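Local coordinates for endolysin B (Mycobacterium phage D29, PDB 3HC7), which hydrolyses the link between mycolic acids and arabinogalactan in the mycobacterial cell wall, working with the phage holin to lyse the host, at residues G89-L97 with D146-F156. Numbering follows the deposited sequence.
Sequences GQVLKHHIL and DRLENLEQYGF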
ATOM      1  N   GLY A  89       0.547   5.329   1.370  1.00 31.12           N
ATOM      2  CA  GLY A  89       0.710   5.490   2.806  1.00 24.97           C
ATOM      3  C   GLY A  89       1.977   6.255   3.172  1.00 25.34           C
ATOM      4  O   GLY A  89       1.966   7.085   4.078  1.00 29.26           O
ATOM      5  N   GLN A  90       3.068   5.991   2.459  1.00 24.21           N
ATOM      6  CA  GLN A  90       4.317   6.692   2.717  1.00 29.19           C
ATOM      7  C   GLN A  90       4.192   8.157   2.373  1.00 30.85           C
ATOM      8  O   GLN A  90       4.664   9.019   3.117  1.00 30.44           O
ATOM      9  CB  GLN A  90       5.460   6.071   1.926  1.00 32.01           C
ATOM     10  CG  GLN A  90       5.947   4.773   2.520  1.00 29.28           C
ATOM     11  CD  GLN A  90       6.741   4.985   3.784  1.00 28.83           C
ATOM     12  OE1 GLN A  90       7.686   5.768   3.806  1.00 26.26           O
ATOM     13  NE2 GLN A  90       6.376   4.273   4.845  1.00 25.96           N
ATOM     14  N   VAL A  91       3.558   8.435   1.234  1.00 28.31           N
ATOM     15  CA  VAL A  91       3.376   9.803   0.785  1.00 36.80           C
ATOM     16  C   VAL A  91       2.522  10.561   1.788  1.00 30.78           C
ATOM     17  O   VAL A  91       2.873  11.659   2.189  1.00 30.53           O
ATOM     18  CB  VAL A  91       2.774   9.873  -0.641  1.00 33.76           C
ATOM     19  CG1 VAL A  91       2.249  11.266  -0.937  1.00 29.92           C
ATOM     20  CG2 VAL A  91       3.820   9.484  -1.663  1.00 27.38           C
ATOM     21  N   LEU A  92       1.418   9.954   2.217  1.00 28.86           N
ATOM     22  CA  LEU A  92       0.537  10.574   3.197  1.00 27.74           C
ATOM     23  C   LEU A  92       1.266  10.842   4.507  1.00 32.48           C
ATOM     24  O   LEU A  92       1.358  11.986   4.952  1.00 35.01           O
ATOM     25  CB  LEU A  92      -0.683   9.688   3.461  1.00 34.62           C
ATOM     26  CG  LEU A  92      -1.724  10.152   4.490  1.00 36.52           C
ATOM     27  CD1 LEU A  92      -2.185  11.591   4.255  1.00 33.67           C
ATOM     28  CD2 LEU A  92      -2.923   9.225   4.462  1.00 34.70           C
ATOM     29  N   LYS A  93       1.768   9.783   5.133  1.00 29.58           N
ATOM     30  CA  LYS A  93       2.368   9.902   6.462  1.00 29.57           C
ATOM     31  C   LYS A  93       3.583  10.825   6.513  1.00 29.68           C
ATOM     32  O   LYS A  93       3.726  11.629   7.437  1.00 29.14           O
ATOM     33  CB  LYS A  93       2.758   8.532   7.016  1.00 26.73           C
ATOM     34  CG  LYS A  93       3.272   8.593   8.451  1.00 31.62           C
ATOM     35  CD  LYS A  93       3.598   7.216   9.016  1.00 33.94           C
ATOM     36  CE  LYS A  93       4.302   7.336  10.366  1.00 35.85           C
ATOM     37  NZ  LYS A  93       4.451   6.018  11.041  1.00 34.75           N
ATOM     38  N   HIS A  94       4.459  10.715   5.521  1.00 27.28           N
ATOM     39  CA  HIS A  94       5.747  11.387   5.614  1.00 30.07           C
ATOM     40  C   HIS A  94       5.948  12.546   4.663  1.00 34.56           C
ATOM     41  O   HIS A  94       6.997  13.175   4.706  1.00 30.33           O
ATOM     42  CB  HIS A  94       6.894  10.388   5.428  1.00 27.24           C
ATOM     43  CG  HIS A  94       6.967   9.357   6.505  1.00 26.16           C
ATOM     44  ND1 HIS A  94       6.911   8.003   6.242  1.00 32.23           N
ATOM     45  CD2 HIS A  94       7.077   9.478   7.850  1.00 18.66           C
ATOM     46  CE1 HIS A  94       6.989   7.336   7.381  1.00 26.35           C
ATOM     47  NE2 HIS A  94       7.089   8.208   8.372  1.00 33.99           N
ATOM     48  N   HIS A  95       4.967  12.826   3.800  1.00 31.87           N
ATOM     49  CA  HIS A  95       5.122  13.925   2.848  1.00 30.95           C
ATOM     50  C   HIS A  95       3.954  14.906   2.836  1.00 33.24           C
ATOM     51  O   HIS A  95       4.140  16.085   2.547  1.00 33.69           O
ATOM     52  CB  HIS A  95       5.456  13.403   1.446  1.00 29.49           C
ATOM     53  CG  HIS A  95       6.758  12.665   1.385  1.00 31.66           C
ATOM     54  ND1 HIS A  95       6.840  11.294   1.491  1.00 31.17           N
ATOM     55  CD2 HIS A  95       8.032  13.106   1.256  1.00 25.44           C
ATOM     56  CE1 HIS A  95       8.106  10.919   1.419  1.00 28.73           C
ATOM     57  NE2 HIS A  95       8.850  11.998   1.275  1.00 31.03           N
ATOM     58  N   ILE A  96       2.768  14.434   3.200  1.00 30.61           N
ATOM     59  CA  ILE A  96       1.611  15.319   3.303  1.00 29.58           C
ATOM     60  C   ILE A  96       1.350  15.783   4.734  1.00 36.88           C
ATOM     61  O   ILE A  96       1.193  16.979   4.982  1.00 37.58           O
ATOM     62  CB  ILE A  96       0.337  14.661   2.734  1.00 25.12           C
ATOM     63  CG1 ILE A  96       0.564  14.248   1.276  1.00 36.34           C
ATOM     64  CG2 ILE A  96      -0.851  15.608   2.842  1.00 26.05           C
ATOM     65  CD1 ILE A  96      -0.617  13.510   0.635  1.00 36.63           C
ATOM     66  N   LEU A  97       1.304  14.846   5.676  1.00 29.76           N
ATOM     67  CA  LEU A  97       0.999  15.195   7.065  1.00 32.22           C
ATOM     68  C   LEU A  97       2.035  16.061   7.806  1.00 26.84           C
ATOM     69  O   LEU A  97       1.661  16.956   8.557  1.00 30.87           O
ATOM     70  CB  LEU A  97       0.685  13.945   7.891  1.00 32.87           C
ATOM     71  CG  LEU A  97      -0.518  13.134   7.413  1.00 36.22           C
ATOM     72  CD1 LEU A  97      -0.786  11.992   8.360  1.00 30.25           C
ATOM     73  CD2 LEU A  97      -1.747  14.027   7.301  1.00 40.48           C
ATOM     74  N   ASP A 146       6.487   1.093  10.417  1.00 34.14           N
ATOM     75  CA  ASP A 146       6.176   2.457  10.014  1.00 37.46           C
ATOM     76  C   ASP A 146       4.769   2.458   9.414  1.00 35.56           C
ATOM     77  O   ASP A 146       4.603   2.368   8.202  1.00 40.95           O
ATOM     78  CB  ASP A 146       7.197   2.919   8.970  1.00 29.19           C
ATOM     79  CG  ASP A 146       7.020   4.371   8.570  1.00 32.41           C
ATOM     80  OD1 ASP A 146       6.648   5.196   9.431  1.00 32.60           O
ATOM     81  OD2 ASP A 146       7.289   4.693   7.393  1.00 34.83           O
ATOM     82  N   ARG A 147       3.760   2.528  10.266  1.00 35.36           N
ATOM     83  CA  ARG A 147       2.382   2.414   9.807  1.00 34.82           C
ATOM     84  C   ARG A 147       1.606   3.695  10.104  1.00 32.77           C
ATOM     85  O   ARG A 147       2.076   4.576  10.836  1.00 31.71           O
ATOM     86  CB  ARG A 147       1.690   1.204  10.449  1.00 32.49           C
ATOM     87  CG  ARG A 147       1.531   1.307  11.963  1.00 36.24           C
ATOM     88  CD  ARG A 147       0.728   0.139  12.537  1.00 39.50           C
ATOM     89  NE  ARG A 147       1.391  -1.150  12.324  1.00 41.85           N
ATOM     90  CZ  ARG A 147       2.331  -1.648  13.126  1.00 43.80           C
ATOM     91  NH1 ARG A 147       2.708  -0.963  14.198  1.00 34.90           N
ATOM     92  NH2 ARG A 147       2.893  -2.828  12.859  1.00 36.27           N
ATOM     93  N   LEU A 148       0.416   3.796   9.523  1.00 30.66           N
ATOM     94  CA  LEU A 148      -0.390   4.997   9.681  1.00 40.73           C
ATOM     95  C   LEU A 148      -0.919   5.097  11.106  1.00 45.59           C
ATOM     96  O   LEU A 148      -1.123   4.083  11.775  1.00 47.98           O
ATOM     97  CB  LEU A 148      -1.530   5.004   8.659  1.00 42.17           C
ATOM     98  CG  LEU A 148      -1.029   5.037   7.212  1.00 33.32           C
ATOM     99  CD1 LEU A 148      -2.107   4.626   6.237  1.00 39.04           C
ATOM    100  CD2 LEU A 148      -0.473   6.414   6.861  1.00 36.17           C
ATOM    101  N   GLU A 149      -1.113   6.323  11.577  1.00 50.23           N
ATOM    102  CA  GLU A 149      -1.642   6.546  12.915  1.00 52.54           C
ATOM    103  C   GLU A 149      -2.553   7.775  12.963  1.00 51.59           C
ATOM    104  O   GLU A 149      -2.398   8.700  12.168  1.00 50.04           O
ATOM    105  CB  GLU A 149      -0.504   6.668  13.931  1.00 53.83           C
ATOM    106  CG  GLU A 149       0.693   7.462  13.441  1.00 68.22           C
ATOM    107  CD  GLU A 149       1.774   7.611  14.503  1.00 81.93           C
ATOM    108  OE1 GLU A 149       2.831   8.216  14.204  1.00 83.78           O
ATOM    109  OE2 GLU A 149       1.567   7.122  15.633  1.00 84.46           O
ATOM    110  N   ASN A 150      -3.514   7.760  13.882  1.00 58.02           N
ATOM    111  CA  ASN A 150      -4.346   8.931  14.156  1.00 59.25           C
ATOM    112  C   ASN A 150      -5.034   9.494  12.925  1.00 54.44           C
ATOM    113  O   ASN A 150      -5.210  10.701  12.812  1.00 62.08           O
ATOM    114  CB  ASN A 150      -3.500  10.029  14.793  1.00 55.66           C
ATOM    115  CG  ASN A 150      -2.753   9.547  16.010  1.00 60.67           C
ATOM    116  OD1 ASN A 150      -1.639   9.998  16.295  1.00 67.69           O
ATOM    117  ND2 ASN A 150      -3.360   8.619  16.740  1.00 57.89           N
ATOM    118  N   LEU A 151      -5.420   8.620  12.002  1.00 48.78           N
ATOM    119  CA  LEU A 151      -6.019   9.067  10.756  1.00 52.70           C
ATOM    120  C   LEU A 151      -7.314   9.814  11.040  1.00 56.35           C
ATOM    121  O   LEU A 151      -7.612  10.818  10.403  1.00 55.88           O
ATOM    122  CB  LEU A 151      -6.278   7.886   9.817  1.00 47.11           C
ATOM    123  CG  LEU A 151      -5.039   7.236   9.186  1.00 44.19           C
ATOM    124  CD1 LEU A 151      -5.424   6.028   8.346  1.00 45.64           C
ATOM    125  CD2 LEU A 151      -4.265   8.247   8.350  1.00 45.07           C
ATOM    126  N   GLU A 152      -8.064   9.324  12.018  1.00 67.30           N
ATOM    127  CA  GLU A 152      -9.362   9.894  12.360  1.00 77.70           C
ATOM    128  C   GLU A 152      -9.250  11.337  12.845  1.00 72.63           C
ATOM    129  O   GLU A 152     -10.260  12.011  13.037  1.00 74.25           O
ATOM    130  CB  GLU A 152     -10.062   9.035  13.422  1.00 87.85           C
ATOM    131  CG  GLU A 152      -9.395   9.055  14.799  1.00 94.55           C
ATOM    132  CD  GLU A 152      -8.143   8.189  14.877  1.00 93.59           C
ATOM    133  OE1 GLU A 152      -8.007   7.256  14.058  1.00 86.39           O
ATOM    134  OE2 GLU A 152      -7.302   8.440  15.767  1.00 93.90           O
ATOM    135  N   GLN A 153      -8.023  11.810  13.033  1.00 66.19           N
ATOM    136  CA  GLN A 153      -7.802  13.148  13.567  1.00 67.30           C
ATOM    137  C   GLN A 153      -7.720  14.232  12.492  1.00 67.59           C
ATOM    138  O   GLN A 153      -7.641  15.418  12.807  1.00 65.00           O
ATOM    139  CB  GLN A 153      -6.564  13.169  14.470  1.00 69.84           C
ATOM    140  CG  GLN A 153      -6.862  13.158  15.977  1.00 84.32           C
ATOM    141  CD  GLN A 153      -7.928  12.147  16.402  1.00100.04           C
ATOM    142  OE1 GLN A 153      -8.928  11.942  15.714  1.00106.94           O
ATOM    143  NE2 GLN A 153      -7.723  11.528  17.560  1.00103.91           N
ATOM    144  N   TYR A 154      -7.770  13.825  11.228  1.00 65.07           N
ATOM    145  CA  TYR A 154      -7.654  14.771  10.118  1.00 58.87           C
ATOM    146  C   TYR A 154      -8.960  15.015   9.357  1.00 60.13           C
ATOM    147  O   TYR A 154      -9.939  14.281   9.520  1.00 63.39           O
ATOM    148  CB  TYR A 154      -6.559  14.322   9.158  1.00 50.37           C
ATOM    149  CG  TYR A 154      -5.217  14.163   9.832  1.00 54.02           C
ATOM    150  CD1 TYR A 154      -4.316  15.213   9.866  1.00 55.18           C
ATOM    151  CD2 TYR A 154      -4.853  12.966  10.436  1.00 57.06           C
ATOM    152  CE1 TYR A 154      -3.088  15.078  10.477  1.00 58.38           C
ATOM    153  CE2 TYR A 154      -3.618  12.821  11.055  1.00 54.70           C
ATOM    154  CZ  TYR A 154      -2.742  13.884  11.068  1.00 56.38           C
ATOM    155  OH  TYR A 154      -1.513  13.773  11.674  1.00 56.59           O
ATOM    156  N   GLY A 155      -8.959  16.052   8.524  1.00 56.91           N
ATOM    157  CA  GLY A 155     -10.145  16.454   7.783  1.00 55.11           C
ATOM    158  C   GLY A 155     -10.500  15.555   6.613  1.00 61.30           C
ATOM    159  O   GLY A 155     -11.673  15.444   6.258  1.00 65.35           O
ATOM    160  N   PHE A 156      -9.511  14.895   6.023  1.00 50.68           N
ATOM    161  CA  PHE A 156      -9.766  14.031   4.893  1.00 51.64           C
ATOM    162  C   PHE A 156     -10.440  12.769   5.371  1.00 56.73           C
ATOM    163  O   PHE A 156     -10.428  12.467   6.536  1.00 58.89           O
ATOM    164  CB  PHE A 156      -8.496  13.722   4.093  1.00 52.36           C
ATOM    165  CG  PHE A 156      -7.392  13.166   4.916  1.00 49.09           C
ATOM    166  CD1 PHE A 156      -7.396  11.867   5.303  1.00 52.85           C
ATOM    167  CD2 PHE A 156      -6.373  13.962   5.349  1.00 50.51           C
ATOM    168  CE1 PHE A 156      -6.394  11.363   6.072  1.00 50.97           C
ATOM    169  CE2 PHE A 156      -5.385  13.456   6.120  1.00 48.42           C
ATOM    170  CZ  PHE A 156      -5.398  12.161   6.475  1.00 46.23           C
TER
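Lys-93 reaches from the helix to two acceptors on the facing loop: its NZ makes a salt bridge to Asp-146 OD1 at 2.8 Å and a hydrogen bond to Arg-147 O, also at 2.8 Å. In this alpha/beta-hydrolase, cutinase-like fold, helix 83-96 follows the catalytic Ser-82, and the loop leads into the edge strand 157-161 of the parallel sheet. The Lys-93 side chain is fully extended, with CG anti to the backbone N (chi1 -175°), and this carries the ammonium group out to the loop. NZ meets OD1 on the anti side of the carboxylate, 33° out of its plane. Glu-149 OE1, 4.2 Å from Lys-93 NZ, is too far for a salt bridge but may add to the negative potential around the ammonium group. Gln-90 NE2 is modelled as a donor to Asp-146 OD2, whose position is less certain.

Beyond the charged groups the contact turns apolar. Leu-148 lays CD2 against Lys-93 CB at 3.9 Å, while its side chain also touches Phe-115 of strand 110-116. Leu-92 fits between the loop and the sheet: CD2 approaches Leu-151 CD2, CD1 lies 3.9 Å from Phe-156 CZ, and its side chain also packs on Leu-110. Farther along the chain, Leu-97 CD2 sits at the edge of the Phe-156 ring and over one face of Tyr-154 in a CH-pi contact, 3.9 Å from the Tyr-154 ring centroid and 21° off its normal.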